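Local coordinates for probable N-acetyl-gamma-glutamyl-phosphate reductase, chloroplastic (Arabidopsis thaliana, PDB 1XYG), which probably catalyses the NADPH-dependent reduction of N-acetyl-L-glutamyl 5-phosphate to the semialdehyde, a step of arginine biosynthesis in the plastid, at residues I19-A24 with F87-H92; D114-N119 with L157-G162; E184-D189 with S257-E262. All blocks are in the same frame, centred on the assembly; numbering follows the deposited sequence.

Contact 1 of 3, residues I19-A24 with F87-H92; sequences IGLLGA and FCCLPH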
loop_
_atom_site.group_PDB
_atom_site.type_symbol
_atom_site.label_atom_id
_atom_site.label_comp_id
_atom_site.label_asym_id
_atom_site.label_seq_id
_atom_site.Cartn_x
_atom_site.Cartn_y
_atom_site.Cartn_z
ATOM N N ILE A 19 7.436 29.721 19.838
ATOM C CA ILE A 19 7.293 28.336 20.241
ATOM C C ILE A 19 8.586 27.538 20.315
ATOM O O ILE A 19 9.452 27.622 19.448
ATOM C CB ILE A 19 6.351 27.582 19.285
ATOM C CG1 ILE A 19 4.951 28.192 19.325
ATOM C CG2 ILE A 19 6.340 26.102 19.637
ATOM C CD1 ILE A 19 4.300 28.176 20.710
ATOM N N GLY A 20 8.693 26.748 21.369
ATOM C CA GLY A 20 9.844 25.889 21.543
ATOM C C GLY A 20 9.371 24.455 21.359
ATOM O O GLY A 20 8.341 24.059 21.912
ATOM N N LEU A 21 10.105 23.678 20.574
ATOM C CA LEU A 21 9.737 22.289 20.330
ATOM C C LEU A 21 10.834 21.357 20.842
ATOM O O LEU A 21 11.933 21.331 20.297
ATOM C CB LEU A 21 9.508 22.069 18.826
ATOM C CG LEU A 21 9.161 20.665 18.299
ATOM C CD1 LEU A 21 7.892 20.148 18.958
ATOM C CD2 LEU A 21 8.994 20.713 16.781
ATOM N N LEU A 22 10.541 20.607 21.902
ATOM C CA LEU A 22 11.518 19.674 22.468
ATOM C C LEU A 22 11.341 18.297 21.839
ATOM O O LEU A 22 10.346 17.626 22.088
ATOM C CB LEU A 22 11.355 19.547 23.987
ATOM C CG LEU A 22 11.910 20.597 24.941
ATOM C CD1 LEU A 22 11.140 21.890 24.805
ATOM C CD2 LEU A 22 11.793 20.071 26.352
ATOM N N GLY A 23 12.311 17.880 21.031
ATOM C CA GLY A 23 12.219 16.590 20.374
ATOM C C GLY A 23 11.540 16.771 19.031
ATOM O O GLY A 23 10.421 16.304 18.812
ATOM N N ALA A 24 12.231 17.441 18.116
ATOM C CA ALA A 24 11.686 17.725 16.799
ATOM C C ALA A 24 12.002 16.712 15.707
ATOM O O ALA A 24 11.455 16.813 14.613
ATOM C CB ALA A 24 12.146 19.116 16.356
ATOM N N PHE A 87 6.197 22.723 23.310
ATOM C CA PHE A 87 5.551 21.469 22.940
ATOM C C PHE A 87 6.625 20.424 23.205
ATOM O O PHE A 87 7.744 20.537 22.703
ATOM C CB PHE A 87 5.191 21.433 21.450
ATOM C CG PHE A 87 3.920 22.161 21.100
ATOM C CD1 PHE A 87 2.691 21.710 21.574
ATOM C CD2 PHE A 87 3.949 23.281 20.275
ATOM C CE1 PHE A 87 1.501 22.361 21.227
ATOM C CE2 PHE A 87 2.767 23.946 19.918
ATOM C CZ PHE A 87 1.539 23.483 20.397
ATOM N N CYS A 88 6.305 19.413 23.996
ATOM C CA CYS A 88 7.292 18.385 24.274
ATOM C C CYS A 88 6.951 17.066 23.588
ATOM O O CYS A 88 5.896 16.476 23.831
ATOM C CB CYS A 88 7.429 18.168 25.781
ATOM S SG CYS A 88 8.596 16.853 26.176
ATOM N N CYS A 89 7.853 16.605 22.727
ATOM C CA CYS A 89 7.652 15.354 22.005
ATOM C C CYS A 89 8.753 14.337 22.296
ATOM O O CYS A 89 9.181 13.623 21.397
ATOM C CB CYS A 89 7.587 15.616 20.495
ATOM S SG CYS A 89 6.224 16.685 19.952
ATOM N N LEU A 90 9.217 14.274 23.539
ATOM C CA LEU A 90 10.267 13.329 23.917
ATOM C C LEU A 90 9.621 11.991 24.299
ATOM O O LEU A 90 8.396 11.894 24.414
ATOM C CB LEU A 90 11.075 13.896 25.088
ATOM C CG LEU A 90 11.816 15.182 24.708
ATOM C CD1 LEU A 90 12.466 15.811 25.929
ATOM C CD2 LEU A 90 12.854 14.846 23.647
ATOM N N PRO A 91 10.432 10.934 24.457
ATOM C CA PRO A 91 9.853 9.639 24.826
ATOM C C PRO A 91 9.437 9.579 26.293
ATOM O O PRO A 91 9.787 10.458 27.089
ATOM C CB PRO A 91 10.975 8.656 24.512
ATOM C CG PRO A 91 11.723 9.345 23.399
ATOM C CD PRO A 91 11.781 10.753 23.893
ATOM N N HIS A 92 8.695 8.528 26.629
ATOM C CA HIS A 92 8.197 8.297 27.974
ATOM C C HIS A 92 9.348 7.932 28.919
ATOM O O HIS A 92 10.055 6.960 28.687
ATOM C CB HIS A 92 7.160 7.161 27.935
ATOM C CG HIS A 92 6.235 7.227 26.749
ATOM N ND1 HIS A 92 5.636 8.398 26.342
ATOM C CD2 HIS A 92 5.826 6.274 25.876
ATOM C CE1 HIS A 92 4.902 8.171 25.265
ATOM N NE2 HIS A 92 5.000 6.891 24.961
#
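Leu21 and Leu22 pair with Phe87 and Cys88 as neighbouring parallel strands, whose end-to-end directions differ by 9°. Three backbone bonds make the ladder: Phe87 N to Gly20 O at 2.9 Å, Leu22 N to Phe87 O at 2.9 Å, and Cys89 N to Leu22 O at 2.8 Å. The last carries the pairing one residue past strand 85-88, onto Leu22 ending strand 17-22. On the face that carries Leu21 and Phe87, Leu21 has CG anti to its backbone N (chi1 178°), and this brings CD1 to 3.9 Å from Phe87 CB and 4.0 Å from Cys89 SG. Ile19 CG2 meets the edge of the Phe87 ring, near the ring plane, 3.8 Å from CD2. The backbone of Gly23 would jam a CB against the preceding carbonyl O, and it would also strike Leu90, whose CD2 sits 3.8 Å from Gly23 CA. These are adjacent inner strands of the parallel Rossmann-type sheet, 19-22 leading into a glycine-containing turn before helix 27-37. That helix and helix 329-343 cover the Leu21 and Phe87 face, while helix 95-100 packs on Leu22 and Cys88; strand 42-47 flanks 17-22 on its other edge.

Contact 2 of 3, residues D114-N119 with L157-G162; sequences DFRLRN and LVANPG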
loop_
_atom_site.group_PDB
_atom_site.type_symbol
_atom_site.label_atom_id
_atom_site.label_comp_id
_atom_site.label_asym_id
_atom_site.label_seq_id
_atom_site.Cartn_x
_atom_site.Cartn_y
_atom_site.Cartn_z
ATOM N N ASP A 114 4.078 10.551 30.173
ATOM C CA ASP A 114 4.591 10.712 31.534
ATOM C C ASP A 114 3.781 11.520 32.546
ATOM O O ASP A 114 4.011 11.391 33.749
ATOM C CB ASP A 114 6.012 11.290 31.501
ATOM C CG ASP A 114 7.083 10.241 31.326
ATOM O OD1 ASP A 114 6.765 9.033 31.320
ATOM O OD2 ASP A 114 8.262 10.640 31.203
ATOM N N PHE A 115 2.860 12.364 32.093
ATOM C CA PHE A 115 2.066 13.164 33.033
ATOM C C PHE A 115 0.563 12.917 32.917
ATOM O O PHE A 115 -0.236 13.646 33.502
ATOM C CB PHE A 115 2.345 14.659 32.829
ATOM C CG PHE A 115 3.634 15.135 33.440
ATOM C CD1 PHE A 115 3.748 15.290 34.817
ATOM C CD2 PHE A 115 4.732 15.434 32.636
ATOM C CE1 PHE A 115 4.932 15.735 35.389
ATOM C CE2 PHE A 115 5.924 15.878 33.195
ATOM C CZ PHE A 115 6.026 16.031 34.577
ATOM N N ARG A 116 0.179 11.888 32.169
ATOM C CA ARG A 116 -1.235 11.581 31.971
ATOM C C ARG A 116 -1.889 10.906 33.179
ATOM O O ARG A 116 -3.022 11.225 33.534
ATOM C CB ARG A 116 -1.418 10.692 30.733
ATOM C CG ARG A 116 -0.947 11.315 29.407
ATOM C CD ARG A 116 -1.188 10.363 28.222
ATOM N NE ARG A 116 -0.495 10.811 27.016
ATOM C CZ ARG A 116 -0.127 10.005 26.025
ATOM N NH1 ARG A 116 -0.395 8.704 26.091
ATOM N NH2 ARG A 116 0.538 10.490 24.987
ATOM N N LEU A 117 -1.183 9.978 33.810
ATOM C CA LEU A 117 -1.742 9.267 34.955
ATOM C C LEU A 117 -1.573 10.053 36.260
ATOM O O LEU A 117 -0.468 10.478 36.591
ATOM C CB LEU A 117 -1.079 7.892 35.084
ATOM C CG LEU A 117 -1.247 6.940 33.890
ATOM C CD1 LEU A 117 -0.330 5.755 34.089
ATOM C CD2 LEU A 117 -2.684 6.462 33.758
ATOM N N ARG A 118 -2.658 10.258 37.002
ATOM C CA ARG A 118 -2.556 10.998 38.263
ATOM C C ARG A 118 -2.077 10.107 39.406
ATOM O O ARG A 118 -1.434 10.574 40.340
ATOM C CB ARG A 118 -3.900 11.615 38.639
ATOM C CG ARG A 118 -4.596 12.410 37.547
ATOM C CD ARG A 118 -6.024 12.711 37.965
ATOM N NE ARG A 118 -6.655 11.478 38.412
ATOM C CZ ARG A 118 -7.910 11.362 38.831
ATOM N NH1 ARG A 118 -8.717 12.413 38.874
ATOM N NH2 ARG A 118 -8.360 10.175 39.205
ATOM N N ASN A 119 -2.398 8.822 39.330
ATOM C CA ASN A 119 -1.973 7.889 40.360
ATOM C C ASN A 119 -0.522 7.480 40.135
ATOM O O ASN A 119 -0.212 6.785 39.170
ATOM C CB ASN A 119 -2.867 6.653 40.365
ATOM C CG ASN A 119 -2.565 5.749 41.517
ATOM O OD1 ASN A 119 -1.429 5.303 41.688
ATOM N ND2 ASN A 119 -3.572 5.482 42.335
ATOM N N LEU A 157 0.662 23.415 32.696
ATOM C CA LEU A 157 1.203 22.176 32.157
ATOM C C LEU A 157 0.066 21.225 31.796
ATOM O O LEU A 157 -0.722 20.809 32.656
ATOM C CB LEU A 157 2.128 21.506 33.176
ATOM C CG LEU A 157 2.702 20.141 32.765
ATOM C CD1 LEU A 157 3.622 20.305 31.551
ATOM C CD2 LEU A 157 3.463 19.528 33.933
ATOM N N VAL A 158 -0.019 20.889 30.514
ATOM C CA VAL A 158 -1.058 19.990 30.044
ATOM C C VAL A 158 -0.470 18.702 29.494
ATOM O O VAL A 158 0.504 18.722 28.740
ATOM C CB VAL A 158 -1.933 20.655 28.950
ATOM C CG1 VAL A 158 -2.832 19.604 28.283
ATOM C CG2 VAL A 158 -2.800 21.743 29.571
ATOM N N ALA A 159 -1.057 17.581 29.900
ATOM C CA ALA A 159 -0.618 16.274 29.428
ATOM C C ALA A 159 -1.512 15.943 28.242
ATOM O O ALA A 159 -2.704 15.671 28.416
ATOM C CB ALA A 159 -0.786 15.225 30.532
ATOM N N ASN A 160 -0.953 15.997 27.039
ATOM C CA ASN A 160 -1.728 15.704 25.842
ATOM C C ASN A 160 -2.036 14.210 25.817
ATOM O O ASN A 160 -1.132 13.381 25.940
ATOM C CB ASN A 160 -0.949 16.109 24.587
ATOM C CG ASN A 160 -1.866 16.419 23.414
ATOM O OD1 ASN A 160 -2.788 17.222 23.534
ATOM N ND2 ASN A 160 -1.618 15.784 22.278
ATOM N N PRO A 161 -3.324 13.844 25.688
ATOM C CA PRO A 161 -3.707 12.425 25.657
ATOM C C PRO A 161 -3.076 11.592 24.546
ATOM O O PRO A 161 -2.505 12.127 23.596
ATOM C CB PRO A 161 -5.240 12.463 25.563
ATOM C CG PRO A 161 -5.584 13.886 25.197
ATOM C CD PRO A 161 -4.510 14.702 25.857
ATOM N N GLY A 162 -3.161 10.274 24.695
ATOM C CA GLY A 162 -2.618 9.386 23.688
ATOM C C GLY A 162 -3.632 9.310 22.564
ATOM O O GLY A 162 -4.757 9.784 22.717
#
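Phe115 lies against Leu157 and Ala159. Leu157 CD2 stands almost exactly over the centre of the aromatic face, 4.2 Å from the ring centroid and 4° off the normal, a CH-pi contact. At the base of the side chain, Phe115 CB is 3.9 Å from Ala159 CB, and the same methyl approaches Phe115 O, which bonds to Gln137. Arg116 follows. Its chain, extended from CG to NE, passes Ala159 and carries the guanidinium to the turn after the strand. There NE donates to Asn160 O at 2.9 Å, a bent bond with 135° at the hydrogen, and the acceptor is tilted 31° from the guanidinium plane. The flat group lies over the Pro161-Gly162 peptide: Gly162 N sits 3.3 Å above its plane, over the centre. A CB on Gly162 would clash with Arg116 NH1. Glu227 ties the two together, salt-bridged to NH1 and accepting from Gly162 N. A leucine in place of Arg116 would probably leave Asn160 O without this donor and Glu227 without its charged mate, uncovering the peptide before Gly162. Gly162 is the N-cap of helix 163-177, whose first residue, Cys163, is by similarity the active-site cysteine. A nucleophilic cysteine beginning a helix just after strand 157-159 of the Rossmann-type sheet is characteristic of the semialdehyde dehydrogenase family.

Contact 3 of 3, residues E184-D189 with S257-E262; sequences ENIIID and STIYVE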
loop_
_atom_site.group_PDB
_atom_site.type_symbol
_atom_site.label_atom_id
_atom_site.label_comp_id
_atom_site.label_asym_id
_atom_site.label_seq_id
_atom_site.Cartn_x
_atom_site.Cartn_y
_atom_site.Cartn_z
ATOM N N GLU A 184 -19.450 -2.307 32.643
ATOM C CA GLU A 184 -18.810 -3.613 32.609
ATOM C C GLU A 184 -18.792 -4.131 31.183
ATOM O O GLU A 184 -19.658 -3.787 30.377
ATOM C CB GLU A 184 -19.500 -4.643 33.510
ATOM C CG GLU A 184 -20.933 -4.366 33.842
ATOM C CD GLU A 184 -21.069 -3.526 35.090
ATOM O OE1 GLU A 184 -20.655 -3.987 36.172
ATOM O OE2 GLU A 184 -21.591 -2.401 34.998
ATOM N N ASN A 185 -17.791 -4.942 30.879
ATOM C CA ASN A 185 -17.668 -5.547 29.573
ATOM C C ASN A 185 -17.610 -4.598 28.377
ATOM O O ASN A 185 -18.217 -4.837 27.343
ATOM C CB ASN A 185 -18.767 -6.587 29.409
ATOM C CG ASN A 185 -18.657 -7.683 30.461
ATOM O OD1 ASN A 185 -19.489 -7.803 31.346
ATOM N ND2 ASN A 185 -17.607 -8.484 30.363
ATOM N N ILE A 186 -16.899 -3.492 28.542
ATOM C CA ILE A 186 -16.687 -2.550 27.453
ATOM C C ILE A 186 -15.489 -3.151 26.716
ATOM O O ILE A 186 -14.384 -3.219 27.266
ATOM C CB ILE A 186 -16.311 -1.162 27.992
ATOM C CG1 ILE A 186 -17.512 -0.553 28.702
ATOM C CG2 ILE A 186 -15.805 -0.302 26.851
ATOM C CD1 ILE A 186 -17.222 0.777 29.390
ATOM N N ILE A 187 -15.711 -3.621 25.496
ATOM C CA ILE A 187 -14.634 -4.227 24.730
ATOM C C ILE A 187 -14.256 -3.323 23.571
ATOM O O ILE A 187 -15.112 -2.904 22.782
ATOM C CB ILE A 187 -15.054 -5.615 24.211
ATOM C CG1 ILE A 187 -15.305 -6.538 25.403
ATOM C CG2 ILE A 187 -13.966 -6.194 23.311
ATOM C CD1 ILE A 187 -15.749 -7.925 25.024
ATOM N N ILE A 188 -12.968 -3.012 23.480
ATOM C CA ILE A 188 -12.468 -2.123 22.442
ATOM C C ILE A 188 -11.477 -2.808 21.506
ATOM O O ILE A 188 -10.403 -3.251 21.932
ATOM C CB ILE A 188 -11.773 -0.901 23.077
ATOM C CG1 ILE A 188 -12.689 -0.282 24.137
ATOM C CG2 ILE A 188 -11.419 0.121 22.003
ATOM C CD1 ILE A 188 -11.946 0.510 25.207
ATOM N N ASP A 189 -11.844 -2.904 20.231
ATOM C CA ASP A 189 -10.960 -3.492 19.228
ATOM C C ASP A 189 -10.502 -2.326 18.349
ATOM O O ASP A 189 -11.246 -1.861 17.487
ATOM C CB ASP A 189 -11.698 -4.539 18.390
ATOM C CG ASP A 189 -10.762 -5.291 17.461
ATOM O OD1 ASP A 189 -10.174 -4.640 16.565
ATOM O OD2 ASP A 189 -10.600 -6.525 17.631
ATOM N N SER A 257 -11.468 2.909 16.525
ATOM C CA SER A 257 -11.763 2.072 17.667
ATOM C C SER A 257 -13.178 1.598 17.410
ATOM O O SER A 257 -14.064 2.402 17.134
ATOM C CB SER A 257 -11.724 2.851 18.983
ATOM O OG SER A 257 -10.397 2.985 19.455
ATOM N N THR A 258 -13.368 0.288 17.432
ATOM C CA THR A 258 -14.694 -0.284 17.273
ATOM C C THR A 258 -15.008 -0.673 18.721
ATOM O O THR A 258 -14.386 -1.578 19.281
ATOM C CB THR A 258 -14.677 -1.523 16.378
ATOM O OG1 THR A 258 -14.109 -1.187 15.108
ATOM C CG2 THR A 258 -16.095 -2.042 16.181
ATOM N N ILE A 259 -15.960 0.035 19.318
ATOM C CA ILE A 259 -16.319 -0.158 20.714
ATOM C C ILE A 259 -17.613 -0.923 20.948
ATOM O O ILE A 259 -18.680 -0.515 20.503
ATOM C CB ILE A 259 -16.410 1.211 21.398
ATOM C CG1 ILE A 259 -15.126 1.991 21.110
ATOM C CG2 ILE A 259 -16.669 1.050 22.887
ATOM C CD1 ILE A 259 -15.186 3.423 21.547
ATOM N N TYR A 260 -17.506 -2.028 21.671
ATOM C CA TYR A 260 -18.657 -2.862 21.964
ATOM C C TYR A 260 -19.106 -2.661 23.402
ATOM O O TYR A 260 -18.424 -3.083 24.335
ATOM C CB TYR A 260 -18.287 -4.321 21.714
ATOM C CG TYR A 260 -17.790 -4.562 20.306
ATOM C CD1 TYR A 260 -18.682 -4.745 19.250
ATOM C CD2 TYR A 260 -16.426 -4.606 20.030
ATOM C CE1 TYR A 260 -18.217 -4.976 17.938
ATOM C CE2 TYR A 260 -15.950 -4.833 18.729
ATOM C CZ TYR A 260 -16.850 -5.017 17.693
ATOM O OH TYR A 260 -16.383 -5.240 16.418
ATOM N N VAL A 261 -20.256 -2.015 23.573
ATOM C CA VAL A 261 -20.778 -1.748 24.904
ATOM C C VAL A 261 -22.166 -2.326 25.160
ATOM O O VAL A 261 -22.913 -2.662 24.230
ATOM C CB VAL A 261 -20.853 -0.223 25.185
ATOM C CG1 VAL A 261 -19.485 0.407 25.012
ATOM C CG2 VAL A 261 -21.870 0.430 24.262
ATOM N N GLU A 262 -22.498 -2.416 26.441
ATOM C CA GLU A 262 -23.790 -2.908 26.888
ATOM C C GLU A 262 -24.581 -1.668 27.275
ATOM O O GLU A 262 -24.116 -0.866 28.088
ATOM C CB GLU A 262 -23.610 -3.797 28.108
ATOM C CG GLU A 262 -24.529 -4.978 28.139
ATOM C CD GLU A 262 -24.242 -5.884 29.314
ATOM O OE1 GLU A 262 -23.060 -6.253 29.507
ATOM O OE2 GLU A 262 -25.204 -6.225 30.037
HETATM O O HOH W 1 -20.821 -1.942 28.386
#
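With chi1 -68°, Ile186 has CG1 beside the backbone N and CG2 anti to it, which lays CG2 alongside Val261 CG1 at 4.2 Å, the two side chains pointing the same way. In Ile188, with chi1 -50° for CG1, CG2 is again the anti branch and reaches Ile259 CG1 at 4.2 Å. These contacts belong to an antiparallel pair within the mixed sheet of the dimerisation domain; strand 187-189 runs at 165° to strand 257-262, their axes 4.8 Å apart. Ile187 with Tyr260 and Asp189 with Thr258 are the hydrogen-bonded pairs, each closed by two backbone bonds, and Ile188 with Ile259 between them is non-hydrogen-bonded. The Ile188 and Ile259 face packs on helix 163-177. Across the sheet, the face of Ile187, Asp189, Thr258 and Tyr260 meets a second subunit: Tyr260 OH and Asp189 OD2 bond to Asp189 and Tyr260 of that subunit, while OD1 of Asp189 pairs with Lys191 of its own chain. Ile187 O and Asp189 CB lie at the edge of the Tyr260 ring, Ile187 O being 3.5 Å from CD2. Past the ladder, a water lies between the two chains, 3.0 Å from Glu184 O and accepting from Glu262 N at 2.6 Å.

In the fold
All three contacts are largely buried. Contacts 1 and 2 share the parallel sheet of the NAD-binding domain and touch at His92 and Asp114. Contact 1 joins two adjacent strands by backbone bonds, with apolar side chains on both faces, whereas contact 2 sets a loop against a strand end, combining an aromatic-aliphatic contact with a charged arginine. Contact 3 lies in the other sheet, its centre about 33 Å from that of contact 1. One of its faces mixes Ile187 with the polar Asp189, Thr258 and Tyr260 and is covered by another subunit; its Glu184 end is exposed. Helix 163-177, beginning with the probable active-site cysteine, connects 2 and 3: Gly162 takes its N-cap position, and Ile188 packs on it.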